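Protein ninB (Enterobacteria phage lambda, PDB 1PC6) is the phage lambda Orf recombination protein, which probably helps initiate genetic exchange in a way functionally similar to the bacterial RecFOR proteins. Local coordinates at residues Q83-N88 against F94-Q99. Sequence-based numbering, arbitrary orientation.
Sequences QDVVPN and FVVIGQ
Val86 O is gripped by strand 94-97: Val95 N gives it a nearly straight hydrogen bond of 2.8 Å (169°), and Phe94 CA adds a CA-H...O contact. Val95 O takes Val86 N in return, so Val86 and Val95 form a hydrogen-bonded antiparallel pair. Two residues along, Asp84 and Ile97 form the next such pair; the N-H of Ile97 meets Asp84 O almost straight on (170°), but the return bond from Asp84 N to Ile97 O is weak. Val86, Val95 and Ile97 share one face with Asp84, and the three branched apolar side chains are buried there. With chi1 at 75°, Val86 brings CG1 between its own N and carbonyl carbon, 3.4 Å from Val95 CG1, while Ile97 CD1 lies 3.8 Å from Val86 CG1. On the opposite face Val85 CG2 meets Val96 CG2, and Val96 CG1 packs 3.5 Å from Gln83 CB. Proline suits position 87, a non-hydrogen-bonded site opposite Phe94, where no N-H is needed across the pair. At the turn a water joins Asn88 ND2 to Phe94 O, while Asn88 OD1 accepts from Asn92 N. Gln83 OE1 accepts from Val96 N of the second subunit, whose Gln83 NE2 donates to Val96 O; its Trp62 packs on Val86. Backbone bonds thus set the hairpin's register, while amide and valine side chains serve the dimer contact.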
loop_
_atom_site.group_PDB
_atom_site.type_symbol
_atom_site.label_atom_id
_atom_site.label_comp_id
_atom_site.label_asym_id
_atom_site.label_seq_id
_atom_site.Cartn_x
_atom_site.Cartn_y
_atom_site.Cartn_z
ATOM N N GLN A 83 -4.223 -8.484 16.291
ATOM C CA GLN A 83 -5.114 -7.793 15.376
ATOM C C GLN A 83 -6.102 -6.968 16.180
ATOM O O GLN A 83 -6.597 -7.447 17.192
ATOM C CB GLN A 83 -5.874 -8.806 14.529
ATOM C CG GLN A 83 -4.997 -9.610 13.607
ATOM C CD GLN A 83 -5.802 -10.356 12.575
ATOM O OE1 GLN A 83 -6.591 -11.237 12.910
ATOM N NE2 GLN A 83 -5.617 -10.001 11.311
ATOM N N ASP A 84 -6.388 -5.739 15.750
ATOM C CA ASP A 84 -7.353 -4.909 16.478
ATOM C C ASP A 84 -8.779 -5.241 16.060
ATOM O O ASP A 84 -9.008 -5.700 14.954
ATOM C CB ASP A 84 -7.096 -3.411 16.250
ATOM C CG ASP A 84 -5.962 -2.877 17.106
ATOM O OD1 ASP A 84 -5.654 -3.510 18.136
ATOM O OD2 ASP A 84 -5.384 -1.822 16.772
ATOM N N VAL A 85 -9.735 -5.020 16.950
ATOM C CA VAL A 85 -11.132 -5.299 16.641
ATOM C C VAL A 85 -11.927 -4.019 16.755
ATOM O O VAL A 85 -11.669 -3.218 17.643
ATOM C CB VAL A 85 -11.737 -6.309 17.620
ATOM C CG1 VAL A 85 -13.207 -6.511 17.305
ATOM C CG2 VAL A 85 -10.988 -7.622 17.530
ATOM N N VAL A 86 -12.910 -3.831 15.882
ATOM C CA VAL A 86 -13.705 -2.611 15.932
ATOM C C VAL A 86 -15.154 -2.850 15.458
ATOM O O VAL A 86 -15.421 -3.817 14.744
ATOM C CB VAL A 86 -12.999 -1.529 15.083
ATOM C CG1 VAL A 86 -13.197 -1.811 13.599
ATOM C CG2 VAL A 86 -13.480 -0.161 15.477
ATOM N N PRO A 87 -16.110 -1.988 15.878
ATOM C CA PRO A 87 -17.518 -2.141 15.477
ATOM C C PRO A 87 -17.719 -1.926 13.987
ATOM O O PRO A 87 -17.168 -0.989 13.423
ATOM C CB PRO A 87 -18.229 -1.071 16.296
ATOM C CG PRO A 87 -17.379 -0.944 17.506
ATOM C CD PRO A 87 -15.989 -0.978 16.944
ATOM N N ASN A 88 -18.517 -2.778 13.349
ATOM C CA ASN A 88 -18.758 -2.633 11.915
ATOM C C ASN A 88 -19.657 -1.437 11.619
ATOM O O ASN A 88 -20.178 -0.805 12.540
ATOM C CB ASN A 88 -19.348 -3.926 11.312
ATOM C CG ASN A 88 -20.776 -4.221 11.767
ATOM O OD1 ASN A 88 -21.398 -3.457 12.500
ATOM N ND2 ASN A 88 -21.298 -5.350 11.310
ATOM N N PHE A 94 -18.803 -7.007 14.205
ATOM C CA PHE A 94 -17.470 -6.478 14.331
ATOM C C PHE A 94 -16.583 -6.778 13.142
ATOM O O PHE A 94 -16.863 -7.669 12.327
ATOM C CB PHE A 94 -16.852 -7.023 15.628
ATOM C CG PHE A 94 -17.593 -6.597 16.857
ATOM C CD1 PHE A 94 -17.245 -5.427 17.525
ATOM C CD2 PHE A 94 -18.710 -7.309 17.289
ATOM C CE1 PHE A 94 -18.006 -4.960 18.605
ATOM C CE2 PHE A 94 -19.482 -6.852 18.369
ATOM C CZ PHE A 94 -19.129 -5.673 19.026
ATOM N N VAL A 95 -15.518 -5.993 13.049
ATOM C CA VAL A 95 -14.531 -6.154 12.008
ATOM C C VAL A 95 -13.165 -6.158 12.680
ATOM O O VAL A 95 -12.846 -5.272 13.480
ATOM C CB VAL A 95 -14.631 -5.025 10.936
ATOM C CG1 VAL A 95 -15.093 -3.744 11.570
ATOM C CG2 VAL A 95 -13.273 -4.820 10.265
ATOM N N VAL A 96 -12.388 -7.195 12.376
ATOM C CA VAL A 96 -11.051 -7.352 12.929
ATOM C C VAL A 96 -10.064 -6.828 11.904
ATOM O O VAL A 96 -10.138 -7.172 10.728
ATOM C CB VAL A 96 -10.748 -8.821 13.242
ATOM C CG1 VAL A 96 -9.282 -8.987 13.577
ATOM C CG2 VAL A 96 -11.605 -9.281 14.402
ATOM N N ILE A 97 -9.144 -5.991 12.358
ATOM C CA ILE A 97 -8.170 -5.371 11.481
ATOM C C ILE A 97 -6.748 -5.758 11.825
ATOM O O ILE A 97 -6.349 -5.706 12.992
ATOM C CB ILE A 97 -8.265 -3.830 11.573
ATOM C CG1 ILE A 97 -9.716 -3.386 11.352
ATOM C CG2 ILE A 97 -7.277 -3.175 10.598
ATOM C CD1 ILE A 97 -9.936 -1.918 11.571
ATOM N N GLY A 98 -5.981 -6.133 10.802
ATOM C CA GLY A 98 -4.591 -6.490 11.018
ATOM C C GLY A 98 -3.752 -5.223 11.151
ATOM O O GLY A 98 -4.263 -4.115 10.959
ATOM N N GLN A 99 -2.471 -5.372 11.482
ATOM C CA GLN A 99 -1.590 -4.216 11.631
ATOM C C GLN A 99 -0.996 -3.825 10.293
ATOM O O GLN A 99 -0.726 -4.681 9.453
ATOM C CB GLN A 99 -0.454 -4.522 12.607
ATOM C CG GLN A 99 -0.916 -4.887 14.005
ATOM C CD GLN A 99 -1.895 -3.882 14.576
ATOM O OE1 GLN A 99 -1.688 -2.671 14.482
ATOM N NE2 GLN A 99 -2.965 -4.384 15.185
HETATM O O HOH W 1 -19.168 -7.025 10.641
#